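Local coordinates for methylocystis parvus OBBP MbnE (PDB 5ICQ), which probably binds the copper-chelating peptide methanobactin in the periplasm, as a family 5 solute-binding protein of its transport machinery, at residues 112-117 with 133-138; 216-221 with 232-237; 272-277 with 284-289; 576-581 with 603-608. One frame throughout, in Å; residues are numbered along the deposited sequence.

Contact 1: 112-117 with 133-138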
loop_
_atom_site.group_PDB
_atom_site.type_symbol
_atom_site.label_atom_id
_atom_site.label_comp_id
_atom_site.label_asym_id
_atom_site.label_seq_id
_atom_site.Cartn_x
_atom_site.Cartn_y
_atom_site.Cartn_z
ATOM N N PRO A 112 -6.037 22.067 0.374
ATOM C CA PRO A 112 -7.420 22.350 0.797
ATOM C C PRO A 112 -8.470 21.641 -0.051
ATOM O O PRO A 112 -8.348 21.512 -1.275
ATOM C CB PRO A 112 -7.535 23.874 0.661
ATOM C CG PRO A 112 -6.096 24.369 0.913
ATOM C CD PRO A 112 -5.239 23.302 0.242
ATOM N N LEU A 113 -9.520 21.187 0.632
ATOM C CA LEU A 113 -10.719 20.673 -0.018
ATOM C C LEU A 113 -11.905 21.236 0.763
ATOM O O LEU A 113 -12.146 22.447 0.711
ATOM C CB LEU A 113 -10.714 19.139 -0.075
ATOM C CG LEU A 113 -11.777 18.481 -0.985
ATOM C CD1 LEU A 113 -11.922 19.205 -2.348
ATOM C CD2 LEU A 113 -11.485 16.999 -1.201
ATOM N N ILE A 114 -12.622 20.404 1.522
ATOM C CA ILE A 114 -13.715 20.939 2.337
ATOM C C ILE A 114 -13.182 21.950 3.352
ATOM O O ILE A 114 -13.823 22.973 3.628
ATOM C CB ILE A 114 -14.495 19.799 3.015
ATOM C CG1 ILE A 114 -15.330 19.046 1.981
ATOM C CG2 ILE A 114 -15.410 20.346 4.121
ATOM C CD1 ILE A 114 -15.910 17.731 2.499
ATOM N N ALA A 115 -11.997 21.699 3.912
ATOM C CA ALA A 115 -11.319 22.716 4.711
ATOM C C ALA A 115 -10.531 23.632 3.784
ATOM O O ALA A 115 -9.664 23.165 3.035
ATOM C CB ALA A 115 -10.382 22.080 5.741
ATOM N N GLN A 116 -10.818 24.938 3.837
ATOM C CA GLN A 116 -10.086 25.873 2.992
ATOM C C GLN A 116 -8.725 26.242 3.569
ATOM O O GLN A 116 -7.854 26.686 2.815
ATOM C CB GLN A 116 -10.918 27.138 2.733
ATOM C CG GLN A 116 -11.014 28.112 3.877
ATOM C CD GLN A 116 -11.795 29.366 3.488
ATOM O OE1 GLN A 116 -12.635 29.331 2.585
ATOM N NE2 GLN A 116 -11.509 30.477 4.155
ATOM N N SER A 117 -8.505 26.045 4.869
ATOM C CA SER A 117 -7.194 26.292 5.462
ATOM C C SER A 117 -7.128 25.569 6.797
ATOM O O SER A 117 -8.135 25.058 7.297
ATOM C CB SER A 117 -6.918 27.796 5.632
ATOM O OG SER A 117 -7.724 28.350 6.661
ATOM N N PRO A 133 -16.949 27.880 3.255
ATOM C CA PRO A 133 -18.398 28.137 3.286
ATOM C C PRO A 133 -19.106 27.798 1.982
ATOM O O PRO A 133 -20.345 27.735 1.968
ATOM C CB PRO A 133 -18.480 29.641 3.601
ATOM C CG PRO A 133 -17.187 30.201 3.107
ATOM C CD PRO A 133 -16.153 29.122 3.326
ATOM N N ARG A 134 -18.368 27.564 0.895
ATOM C CA ARG A 134 -18.976 27.118 -0.355
ATOM C C ARG A 134 -19.376 25.645 -0.330
ATOM O O ARG A 134 -20.161 25.215 -1.181
ATOM C CB ARG A 134 -18.009 27.345 -1.522
ATOM C CG ARG A 134 -17.571 28.784 -1.743
ATOM C CD ARG A 134 -16.414 28.856 -2.761
ATOM N NE ARG A 134 -15.115 28.555 -2.146
ATOM C CZ ARG A 134 -13.946 28.611 -2.781
ATOM N NH1 ARG A 134 -13.890 28.965 -4.062
ATOM N NH2 ARG A 134 -12.825 28.324 -2.131
ATOM N N ALA A 135 -18.855 24.858 0.606
ATOM C CA ALA A 135 -19.009 23.408 0.534
ATOM C C ALA A 135 -20.435 22.980 0.861
ATOM O O ALA A 135 -21.027 23.448 1.838
ATOM C CB ALA A 135 -18.035 22.728 1.502
ATOM N N HIS A 136 -20.978 22.060 0.057
ATOM C CA HIS A 136 -22.299 21.506 0.341
ATOM C C HIS A 136 -22.388 20.076 -0.161
ATOM O O HIS A 136 -21.658 19.672 -1.069
ATOM C CB HIS A 136 -23.437 22.350 -0.267
ATOM C CG HIS A 136 -23.347 22.558 -1.747
ATOM N ND1 HIS A 136 -23.694 21.587 -2.666
ATOM C CD2 HIS A 136 -23.007 23.653 -2.471
ATOM C CE1 HIS A 136 -23.542 22.066 -3.889
ATOM N NE2 HIS A 136 -23.124 23.317 -3.797
ATOM N N PHE A 137 -23.281 19.303 0.458
ATOM C CA PHE A 137 -23.541 17.961 -0.035
ATOM C C PHE A 137 -24.324 18.053 -1.340
ATOM O O PHE A 137 -24.766 19.131 -1.757
ATOM C CB PHE A 137 -24.290 17.132 1.017
ATOM C CG PHE A 137 -23.514 16.938 2.293
ATOM C CD1 PHE A 137 -23.777 17.715 3.418
ATOM C CD2 PHE A 137 -22.497 15.994 2.359
ATOM C CE1 PHE A 137 -23.055 17.533 4.591
ATOM C CE2 PHE A 137 -21.767 15.817 3.525
ATOM C CZ PHE A 137 -22.034 16.585 4.631
ATOM N N SER A 138 -24.493 16.907 -1.998
ATOM C CA SER A 138 -25.072 16.933 -3.333
ATOM C C SER A 138 -26.566 17.219 -3.330
ATOM O O SER A 138 -27.131 17.429 -4.409
ATOM C CB SER A 138 -24.778 15.619 -4.064
ATOM O OG SER A 138 -25.526 14.553 -3.524
#

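Contact 2: 216-221 with 232-237. With SO4 (sulfate ion), chain B.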
loop_
_atom_site.group_PDB
_atom_site.type_symbol
_atom_site.label_atom_id
_atom_site.label_comp_id
_atom_site.label_asym_id
_atom_site.label_seq_id
_atom_site.Cartn_x
_atom_site.Cartn_y
_atom_site.Cartn_z
ATOM N N ALA A 216 -24.592 -3.981 5.479
ATOM C CA ALA A 216 -24.337 -3.845 4.048
ATOM C C ALA A 216 -25.544 -3.165 3.410
ATOM O O ALA A 216 -26.668 -3.670 3.505
ATOM C CB ALA A 216 -24.080 -5.212 3.416
ATOM N N THR A 217 -25.327 -2.011 2.787
ATOM C CA THR A 217 -26.411 -1.166 2.306
ATOM C C THR A 217 -26.229 -0.875 0.824
ATOM O O THR A 217 -25.124 -0.563 0.380
ATOM C CB THR A 217 -26.454 0.157 3.084
ATOM O OG1 THR A 217 -25.166 0.785 3.021
ATOM C CG2 THR A 217 -26.798 -0.095 4.550
ATOM N N LEU A 218 -27.319 -0.961 0.063
ATOM C CA LEU A 218 -27.307 -0.581 -1.340
ATOM C C LEU A 218 -28.071 0.706 -1.606
ATOM O O LEU A 218 -28.184 1.110 -2.767
ATOM C CB LEU A 218 -27.878 -1.711 -2.207
ATOM C CG LEU A 218 -27.093 -3.018 -2.099
ATOM C CD1 LEU A 218 -27.894 -4.176 -2.669
ATOM C CD2 LEU A 218 -25.734 -2.885 -2.792
ATOM N N ALA A 219 -28.614 1.349 -0.573
ATOM C CA ALA A 219 -29.211 2.664 -0.765
ATOM C C ALA A 219 -28.152 3.626 -1.283
ATOM O O ALA A 219 -26.984 3.550 -0.901
ATOM C CB ALA A 219 -29.809 3.182 0.542
ATOM N N LYS A 220 -28.554 4.504 -2.182
ATOM C CA LYS A 220 -27.607 5.449 -2.754
ATOM C C LYS A 220 -27.137 6.423 -1.678
ATOM O O LYS A 220 -27.951 7.193 -1.152
ATOM C CB LYS A 220 -28.248 6.173 -3.923
ATOM C CG LYS A 220 -28.723 5.210 -5.007
ATOM C CD LYS A 220 -29.499 5.940 -6.091
ATOM C CE LYS A 220 -30.116 4.967 -7.072
ATOM N NZ LYS A 220 -31.010 5.683 -8.016
ATOM N N PRO A 221 -25.862 6.416 -1.314
ATOM C CA PRO A 221 -25.393 7.264 -0.217
ATOM C C PRO A 221 -25.198 8.707 -0.648
ATOM O O PRO A 221 -24.864 9.004 -1.797
ATOM C CB PRO A 221 -24.050 6.628 0.151
ATOM C CG PRO A 221 -23.535 6.142 -1.190
ATOM C CD PRO A 221 -24.762 5.653 -1.933
ATOM N N VAL A 232 -27.544 1.341 -9.164
ATOM C CA VAL A 232 -26.770 0.259 -8.569
ATOM C C VAL A 232 -27.503 -1.053 -8.796
ATOM O O VAL A 232 -28.716 -1.148 -8.573
ATOM C CB VAL A 232 -26.500 0.484 -7.066
ATOM C CG1 VAL A 232 -27.782 0.758 -6.330
ATOM C CG2 VAL A 232 -25.781 -0.728 -6.459
ATOM N N GLN A 233 -26.767 -2.057 -9.257
ATOM C CA GLN A 233 -27.263 -3.422 -9.373
ATOM C C GLN A 233 -26.261 -4.296 -8.636
ATOM O O GLN A 233 -25.141 -4.489 -9.121
ATOM C CB GLN A 233 -27.404 -3.827 -10.838
ATOM C CG GLN A 233 -28.376 -2.949 -11.597
ATOM C CD GLN A 233 -28.083 -2.899 -13.079
ATOM O OE1 GLN A 233 -27.503 -3.830 -13.645
ATOM N NE2 GLN A 233 -28.485 -1.806 -13.720
ATOM N N ALA A 234 -26.644 -4.772 -7.447
ATOM C CA ALA A 234 -25.714 -5.456 -6.550
ATOM C C ALA A 234 -24.915 -6.528 -7.278
ATOM O O ALA A 234 -25.467 -7.325 -8.040
ATOM C CB ALA A 234 -26.478 -6.083 -5.380
ATOM N N GLY A 235 -23.603 -6.529 -7.045
ATOM C CA GLY A 235 -22.706 -7.487 -7.655
ATOM C C GLY A 235 -22.533 -7.360 -9.149
ATOM O O GLY A 235 -21.843 -8.192 -9.749
ATOM N N ALA A 236 -23.132 -6.349 -9.775
ATOM C CA ALA A 236 -23.114 -6.230 -11.226
ATOM C C ALA A 236 -22.544 -4.893 -11.672
ATOM O O ALA A 236 -21.555 -4.872 -12.414
ATOM C CB ALA A 236 -24.522 -6.428 -11.796
ATOM N N ARG A 237 -23.130 -3.775 -11.246
ATOM C CA ARG A 237 -22.653 -2.491 -11.740
ATOM C C ARG A 237 -22.989 -1.391 -10.746
ATOM O O ARG A 237 -23.969 -1.475 -10.001
ATOM C CB ARG A 237 -23.233 -2.159 -13.124
ATOM C CG ARG A 237 -24.726 -1.892 -13.171
ATOM C CD ARG A 237 -25.036 -0.391 -13.187
ATOM N NE ARG A 237 -24.661 0.229 -14.455
ATOM C CZ ARG A 237 -25.512 0.811 -15.293
ATOM N NH1 ARG A 237 -26.810 0.874 -15.011
ATOM N NH2 ARG A 237 -25.058 1.348 -16.414
HETATM S S SO4 B . -27.730 2.634 -18.570
HETATM O O1 SO4 B . -28.652 3.190 -17.588
HETATM O O2 SO4 B . -27.597 1.193 -18.394
HETATM O O3 SO4 B . -28.217 2.895 -19.923
HETATM O O4 SO4 B . -26.434 3.270 -18.388
#

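Contact 3: 272-277 with 284-289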
loop_
_atom_site.group_PDB
_atom_site.type_symbol
_atom_site.label_atom_id
_atom_site.label_comp_id
_atom_site.label_asym_id
_atom_site.label_seq_id
_atom_site.Cartn_x
_atom_site.Cartn_y
_atom_site.Cartn_z
ATOM N N ASN A 272 -10.565 -13.829 -16.771
ATOM C CA ASN A 272 -10.705 -14.105 -18.199
ATOM C C ASN A 272 -11.901 -13.377 -18.798
ATOM O O ASN A 272 -11.800 -12.802 -19.887
ATOM C CB ASN A 272 -10.821 -15.605 -18.461
ATOM C CG ASN A 272 -10.749 -15.935 -19.945
ATOM O OD1 ASN A 272 -11.768 -16.178 -20.594
ATOM N ND2 ASN A 272 -9.538 -15.920 -20.494
ATOM N N SER A 273 -13.049 -13.393 -18.114
ATOM C CA SER A 273 -14.197 -12.676 -18.665
ATOM C C SER A 273 -13.980 -11.165 -18.604
ATOM O O SER A 273 -14.465 -10.435 -19.476
ATOM C CB SER A 273 -15.482 -13.075 -17.935
ATOM O OG SER A 273 -15.348 -12.939 -16.528
ATOM N N LEU A 274 -13.257 -10.689 -17.592
ATOM C CA LEU A 274 -12.885 -9.277 -17.542
ATOM C C LEU A 274 -11.993 -8.913 -18.725
ATOM O O LEU A 274 -12.195 -7.879 -19.376
ATOM C CB LEU A 274 -12.183 -8.987 -16.212
ATOM C CG LEU A 274 -11.682 -7.567 -15.900
ATOM C CD1 LEU A 274 -12.775 -6.531 -16.104
ATOM C CD2 LEU A 274 -11.136 -7.503 -14.480
ATOM N N PHE A 275 -11.015 -9.773 -19.036
ATOM C CA PHE A 275 -10.131 -9.533 -20.175
ATOM C C PHE A 275 -10.892 -9.599 -21.492
ATOM O O PHE A 275 -10.654 -8.781 -22.390
ATOM C CB PHE A 275 -8.980 -10.544 -20.162
ATOM C CG PHE A 275 -7.901 -10.271 -21.188
ATOM C CD1 PHE A 275 -7.394 -8.990 -21.368
ATOM C CD2 PHE A 275 -7.372 -11.304 -21.948
ATOM C CE1 PHE A 275 -6.395 -8.742 -22.296
ATOM C CE2 PHE A 275 -6.369 -11.062 -22.871
ATOM C CZ PHE A 275 -5.880 -9.781 -23.044
ATOM N N GLU A 276 -11.814 -10.562 -21.632
ATOM C CA GLU A 276 -12.593 -10.651 -22.863
ATOM C C GLU A 276 -13.429 -9.396 -23.083
ATOM O O GLU A 276 -13.577 -8.935 -24.217
ATOM C CB GLU A 276 -13.487 -11.892 -22.844
ATOM C CG GLU A 276 -12.735 -13.220 -22.957
ATOM C CD GLU A 276 -11.844 -13.301 -24.187
ATOM O OE1 GLU A 276 -12.257 -12.821 -25.266
ATOM O OE2 GLU A 276 -10.725 -13.848 -24.072
ATOM N N ALA A 277 -13.991 -8.830 -22.012
ATOM C CA ALA A 277 -14.770 -7.603 -22.167
ATOM C C ALA A 277 -13.897 -6.456 -22.664
ATOM O O ALA A 277 -14.339 -5.637 -23.478
ATOM C CB ALA A 277 -15.445 -7.233 -20.847
ATOM N N ASP A 284 -12.914 0.128 -20.932
ATOM C CA ASP A 284 -12.014 1.121 -21.507
ATOM C C ASP A 284 -10.580 1.050 -20.985
ATOM O O ASP A 284 -9.694 1.684 -21.576
ATOM C CB ASP A 284 -12.586 2.525 -21.254
ATOM C CG ASP A 284 -13.848 2.792 -22.071
ATOM O OD1 ASP A 284 -13.879 2.380 -23.247
ATOM O OD2 ASP A 284 -14.800 3.404 -21.540
ATOM N N TYR A 285 -10.321 0.296 -19.921
ATOM C CA TYR A 285 -9.057 0.366 -19.197
ATOM C C TYR A 285 -8.870 -0.919 -18.403
ATOM O O TYR A 285 -9.841 -1.461 -17.870
ATOM C CB TYR A 285 -9.038 1.578 -18.242
ATOM C CG TYR A 285 -7.779 1.672 -17.403
ATOM C CD1 TYR A 285 -7.679 1.002 -16.189
ATOM C CD2 TYR A 285 -6.686 2.424 -17.835
ATOM C CE1 TYR A 285 -6.534 1.067 -15.432
ATOM C CE2 TYR A 285 -5.530 2.502 -17.067
ATOM C CZ TYR A 285 -5.466 1.811 -15.876
ATOM O OH TYR A 285 -4.334 1.865 -15.104
ATOM N N ARG A 286 -7.627 -1.389 -18.305
ATOM C CA ARG A 286 -7.323 -2.499 -17.413
ATOM C C ARG A 286 -5.880 -2.408 -16.936
ATOM O O ARG A 286 -4.998 -1.900 -17.642
ATOM C CB ARG A 286 -7.582 -3.863 -18.081
ATOM C CG ARG A 286 -6.736 -4.160 -19.308
ATOM C CD ARG A 286 -7.094 -5.538 -19.906
ATOM N NE ARG A 286 -6.433 -6.637 -19.206
ATOM C CZ ARG A 286 -7.011 -7.452 -18.323
ATOM N NH1 ARG A 286 -8.297 -7.318 -18.004
ATOM N NH2 ARG A 286 -6.290 -8.418 -17.757
ATOM N N ASP A 287 -5.664 -2.876 -15.705
ATOM C CA ASP A 287 -4.338 -3.182 -15.178
ATOM C C ASP A 287 -4.063 -4.669 -15.371
ATOM O O ASP A 287 -4.903 -5.503 -15.031
ATOM C CB ASP A 287 -4.254 -2.834 -13.689
ATOM C CG ASP A 287 -4.428 -1.362 -13.423
ATOM O OD1 ASP A 287 -3.775 -0.551 -14.113
ATOM O OD2 ASP A 287 -5.221 -1.017 -12.524
ATOM N N GLU A 288 -2.888 -5.003 -15.900
ATOM C CA GLU A 288 -2.505 -6.389 -16.113
ATOM C C GLU A 288 -1.626 -6.858 -14.963
ATOM O O GLU A 288 -0.627 -6.208 -14.640
ATOM C CB GLU A 288 -1.760 -6.560 -17.439
ATOM C CG GLU A 288 -1.527 -7.999 -17.805
ATOM C CD GLU A 288 -2.817 -8.773 -17.816
ATOM O OE1 GLU A 288 -3.033 -9.602 -16.900
ATOM O OE2 GLU A 288 -3.623 -8.523 -18.729
ATOM N N THR A 289 -1.992 -7.991 -14.350
ATOM C CA THR A 289 -1.172 -8.593 -13.303
ATOM C C THR A 289 -0.726 -10.010 -13.635
ATOM O O THR A 289 0.023 -10.603 -12.851
ATOM C CB THR A 289 -1.922 -8.608 -11.960
ATOM O OG1 THR A 289 -3.218 -9.182 -12.147
ATOM C CG2 THR A 289 -2.082 -7.193 -11.416
HETATM O O HOH W 1 -10.508 -5.600 -18.502
#

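Contact 4: 576-581 with 603-608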
loop_
_atom_site.group_PDB
_atom_site.type_symbol
_atom_site.label_atom_id
_atom_site.label_comp_id
_atom_site.label_asym_id
_atom_site.label_seq_id
_atom_site.Cartn_x
_atom_site.Cartn_y
_atom_site.Cartn_z
ATOM N N GLN A 576 4.155 -0.678 -13.929
ATOM C CA GLN A 576 2.745 -1.030 -13.983
ATOM C C GLN A 576 2.333 -1.286 -15.429
ATOM O O GLN A 576 2.620 -0.475 -16.314
ATOM C CB GLN A 576 1.898 0.088 -13.374
ATOM C CG GLN A 576 0.423 -0.284 -13.267
ATOM C CD GLN A 576 -0.382 0.741 -12.493
ATOM O OE1 GLN A 576 0.133 1.399 -11.581
ATOM N NE2 GLN A 576 -1.647 0.888 -12.856
ATOM N N TRP A 577 1.683 -2.424 -15.670
ATOM C CA TRP A 577 1.267 -2.839 -17.007
ATOM C C TRP A 577 -0.204 -2.474 -17.184
ATOM O O TRP A 577 -1.058 -2.948 -16.423
ATOM C CB TRP A 577 1.473 -4.347 -17.195
ATOM C CG TRP A 577 2.860 -4.803 -16.820
ATOM C CD1 TRP A 577 4.014 -4.061 -16.874
ATOM C CD2 TRP A 577 3.235 -6.090 -16.316
ATOM N NE1 TRP A 577 5.082 -4.814 -16.438
ATOM C CE2 TRP A 577 4.629 -6.058 -16.078
ATOM C CE3 TRP A 577 2.527 -7.267 -16.037
ATOM C CZ2 TRP A 577 5.331 -7.162 -15.594
ATOM C CZ3 TRP A 577 3.225 -8.363 -15.548
ATOM C CH2 TRP A 577 4.615 -8.300 -15.329
ATOM N N ILE A 578 -0.498 -1.606 -18.156
ATOM C CA ILE A 578 -1.871 -1.173 -18.391
ATOM C C ILE A 578 -2.220 -1.304 -19.869
ATOM O O ILE A 578 -1.352 -1.400 -20.739
ATOM C CB ILE A 578 -2.126 0.277 -17.912
ATOM C CG1 ILE A 578 -1.455 1.276 -18.853
ATOM C CG2 ILE A 578 -1.622 0.478 -16.472
ATOM C CD1 ILE A 578 -1.852 2.748 -18.573
ATOM N N ALA A 579 -3.521 -1.314 -20.146
ATOM C CA ALA A 579 -4.020 -1.238 -21.510
ATOM C C ALA A 579 -5.296 -0.419 -21.494
ATOM O O ALA A 579 -6.008 -0.387 -20.487
ATOM C CB ALA A 579 -4.286 -2.621 -22.118
ATOM N N HIS A 580 -5.581 0.249 -22.611
ATOM C CA HIS A 580 -6.719 1.154 -22.619
ATOM C C HIS A 580 -7.166 1.438 -24.046
ATOM O O HIS A 580 -6.382 1.336 -24.994
ATOM C CB HIS A 580 -6.376 2.471 -21.914
ATOM C CG HIS A 580 -5.215 3.184 -22.523
ATOM N ND1 HIS A 580 -5.348 4.042 -23.594
ATOM C CD2 HIS A 580 -3.894 3.161 -22.220
ATOM C CE1 HIS A 580 -4.162 4.517 -23.925
ATOM N NE2 HIS A 580 -3.261 3.998 -23.110
ATOM N N SER A 581 -8.440 1.793 -24.181
ATOM C CA SER A 581 -8.934 2.347 -25.434
ATOM C C SER A 581 -8.167 3.620 -25.778
ATOM O O SER A 581 -7.791 4.399 -24.900
ATOM C CB SER A 581 -10.432 2.655 -25.319
ATOM O OG SER A 581 -10.861 3.461 -26.402
ATOM N N GLU A 603 -9.493 9.463 -12.456
ATOM C CA GLU A 603 -9.962 10.834 -12.242
ATOM C C GLU A 603 -9.236 11.860 -13.110
ATOM O O GLU A 603 -9.808 12.917 -13.407
ATOM C CB GLU A 603 -9.831 11.230 -10.770
ATOM C CG GLU A 603 -8.482 10.979 -10.169
ATOM C CD GLU A 603 -8.471 9.718 -9.318
ATOM O OE1 GLU A 603 -9.030 8.682 -9.760
ATOM O OE2 GLU A 603 -7.921 9.773 -8.194
ATOM N N SER A 604 -7.985 11.604 -13.507
ATOM C CA SER A 604 -7.282 12.583 -14.342
ATOM C C SER A 604 -7.467 12.365 -15.845
ATOM O O SER A 604 -7.051 13.222 -16.635
ATOM C CB SER A 604 -5.777 12.590 -14.020
ATOM O OG SER A 604 -5.165 11.368 -14.408
ATOM N N TRP A 605 -8.087 11.270 -16.265
ATOM C CA TRP A 605 -8.234 10.994 -17.687
ATOM C C TRP A 605 -9.470 11.691 -18.250
ATOM O O TRP A 605 -10.279 12.275 -17.519
ATOM C CB TRP A 605 -8.335 9.489 -17.944
ATOM C CG TRP A 605 -7.107 8.678 -17.640
ATOM C CD1 TRP A 605 -6.383 8.676 -16.481
ATOM C CD2 TRP A 605 -6.517 7.672 -18.483
ATOM N NE1 TRP A 605 -5.357 7.756 -16.565
ATOM C CE2 TRP A 605 -5.417 7.131 -17.783
ATOM C CE3 TRP A 605 -6.793 7.206 -19.773
ATOM C CZ2 TRP A 605 -4.602 6.126 -18.323
ATOM C CZ3 TRP A 605 -5.973 6.214 -20.316
ATOM C CH2 TRP A 605 -4.898 5.683 -19.588
ATOM N N TRP A 606 -9.620 11.626 -19.571
ATOM C CA TRP A 606 -10.791 12.229 -20.205
ATOM C C TRP A 606 -11.015 11.613 -21.579
ATOM O O TRP A 606 -10.158 10.911 -22.116
ATOM C CB TRP A 606 -10.654 13.754 -20.304
ATOM C CG TRP A 606 -9.581 14.295 -21.253
ATOM C CD1 TRP A 606 -9.747 14.650 -22.568
ATOM C CD2 TRP A 606 -8.213 14.590 -20.928
ATOM N NE1 TRP A 606 -8.559 15.127 -23.083
ATOM C CE2 TRP A 606 -7.604 15.099 -22.098
ATOM C CE3 TRP A 606 -7.438 14.458 -19.763
ATOM C CZ2 TRP A 606 -6.266 15.484 -22.136
ATOM C CZ3 TRP A 606 -6.108 14.847 -19.804
ATOM C CH2 TRP A 606 -5.533 15.350 -20.985
ATOM N N ARG A 607 -12.199 11.879 -22.134
ATOM C CA ARG A 607 -12.566 11.369 -23.452
ATOM C C ARG A 607 -11.985 12.264 -24.541
ATOM O O ARG A 607 -12.156 13.487 -24.511
ATOM C CB ARG A 607 -14.087 11.296 -23.582
ATOM C CG ARG A 607 -14.575 10.763 -24.927
ATOM C CD ARG A 607 -16.076 10.978 -25.114
ATOM N NE ARG A 607 -16.436 12.394 -25.105
ATOM C CZ ARG A 607 -17.683 12.852 -25.177
ATOM N NH1 ARG A 607 -18.700 12.007 -25.268
ATOM N NH2 ARG A 607 -17.910 14.160 -25.161
ATOM N N LYS A 608 -11.302 11.661 -25.500
ATOM C CA LYS A 608 -10.676 12.442 -26.561
ATOM C C LYS A 608 -11.742 13.035 -27.478
ATOM O O LYS A 608 -12.760 12.399 -27.764
ATOM C CB LYS A 608 -9.719 11.557 -27.358
ATOM C CG LYS A 608 -8.789 12.310 -28.278
ATOM C CD LYS A 608 -7.584 11.461 -28.630
ATOM C CE LYS A 608 -7.999 10.173 -29.310
ATOM N NZ LYS A 608 -6.813 9.325 -29.631
#

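Contact 1: 112-117 with 133-138
Gln116 meets Pro133 with a single atom, and the path of its side chain shows how a long polar residue can touch a proline through its amide oxygen. CB points toward the loop 133-138 but stops well short of it. CG lies between the backbone N and the carbonyl carbon (chi1 75°), and from there the chain runs extended (chi2 177°), carrying CD outward until the amide stands beside the pyrrolidine. Only at the tip is contact made: Gln116 OE1 comes to 3.6 Å from Pro133 CD, whose hydrogens, polarised by the adjoining ring nitrogen, probably suit an oxygen. The two side chains cross at about a right angle, so the overlap is small and lies at the exposed end of the contact. The buried end is apolar, where CG2 of Ile114 faces CB of Ala135 at a loose 4.4 Å. Within the loop, His136 ND1 donates to Phe137 O at 2.8 Å, nearly straight at 169°, and Arg134 NH2 ties back by a salt bridge to Asp132, just before it. Gln116 and Ser117 both face His130 in a classic beta bulge, where strand 109-120 turns a corner beside its antiparallel neighbour 126-131, and the loop 133-138 leaves that neighbour on its way to helix 145-158.

Contact 2: 216-221 with 232-237
Leu218 reaches from an irregular loop to Val232, near the end of strand 227-233, and to Ala234, in the turn of the beta hairpin which that strand forms with 237-242. The hairpin turns through a type II beta turn, with Ala236 N bonded to Gln233 O and Gly235 taking the positive phi that suits glycine; Ala236 and Arg237 both face Gln233 in a classic beta bulge, so Gln233 O receives two backbone N-H groups. The closer packing comes from Leu218 CD1, which presses on Ala234 CB at 3.6 Å although both residues are exposed. Val232 adds a second close approach, its CG1 lying 3.6 Å from Leu218 O, and Phe74 touches the same side chain. The fit is looser at Leu218 CD2, which lies between Ala234 CB and Val232 CG2, 4.3 Å from the latter. Arg237, beyond the turn, has no part in the apolar contact and is held by polar partners instead. Its chain bends at chi2 and chi3, and the guanidinium spreads its bonds among Asp264 at NE, Asp231 at NH1 and a sulfate, probably from the crystallisation liquor, that Arg65 also binds. A leucine in its place would probably cost Asp231 and Asp264 their salt bridges here and weaken the hold on the anion. Arg237 NH2 grips two sulfate oxygens, with O4 at 3.1 Å (158°) and O2 at 3.2 Å with a more bent angle of 138°.

Contact 3: 272-277 with 284-289
The guanidinium of Arg286 presents one face to Phe275, whose CD1 lies 3.3 Å over it, nearer its border than its middle, while Leu274 CG, the carboxylate of Glu288 and a water lie around its edge. The two planes are inclined by 54°, so the groups are not stacked; Arg286 NE meets the phenyl ring obliquely, and Arg286 CD lies at the edge of that ring. A bend at chi3 (-82°) turns the guanidinium out of the line of its aliphatic chain and lets it lie against the helix. In-plane bonds then fix its rotation. Arg286 NH2 forms a salt bridge with Glu288 OE2 at 2.8 Å, a nearly straight bond (169°) that meets the oxygen from above the carboxylate plane. Arg286 NH1 donates to the water, 2.8 Å away, which passes a hydrogen bond on to Leu274 O and so ties strand to helix. Glu288 also pairs with Arg293, which probably offsets the nearness of Arg286 NH2 to Arg293 NH2, and Tyr298 bonds Arg286 NE. Helix 271-279, which follows strand 262-268, thus packs by Leu274 and Phe275 against strand 285-288, an outermost strand of a three-stranded antiparallel sheet whose central strand is 576-581.

Contact 4: 576-581 with 603-608
His580 takes the crowded position at chi1 (58°), with CG between the backbone N and the carbonyl carbon, and Trp605 sets its CG beside the backbone N; these torsions bring the two side chains together, the far rim of the indole meeting the face of the imidazole. The result is a T-shaped pair, ring centroids 5.1 Å apart and planes at 77°. Two adjoining carbons of the indole do the touching: Trp605 CH2 lies 3.8 Å from His580 CD2, and Trp605 CZ3 the same distance from His580 CG. Beside them Ile578 CD1 approaches the same edge, 4.4 Å from CH2. The imidazole is held at both nitrogens. ND1 donates to Ser581 O at 2.8 Å in a straight bond (171°) that arrives well above the carbonyl plane, and NE2 is bonded to Glu311, a pairing consistent with a cationic ring. An alanine here would probably leave Glu311 without its mate and open a gap beside the Trp605 edge, setting the indole freer to shift. Phe598 meets Trp605 in a second edge-to-face pair. His580 and Ile578 lie on the middle strand of the three-stranded sheet, between 285-288 and 308-313, while Trp605 reaches in from just before strand 606-607, which pairs with 584-585 near the C-terminus.

In the fold
Contacts 3 and 4 are direct neighbours, their centres 13 Å apart. Strands 285-288 and 576-581 pair in one sheet, where Glu288 N lies 2.8 Å from Trp577 O, and Asp287 OD1 lies 2.9 Å from Gln576 NE2. Contact 2 is about 22 Å from contact 3 between centres, yet its hairpin belongs to the sheet containing strand 262-268, which leads into the helix of contact 3. Contact 1 sits outermost, 28 Å from the chain's centre, and comes within about 6 Å of contact 2 at the nearest atoms without touching it. The sulfate is bound at contact 2 and gives no evidence of where methanobactin binds.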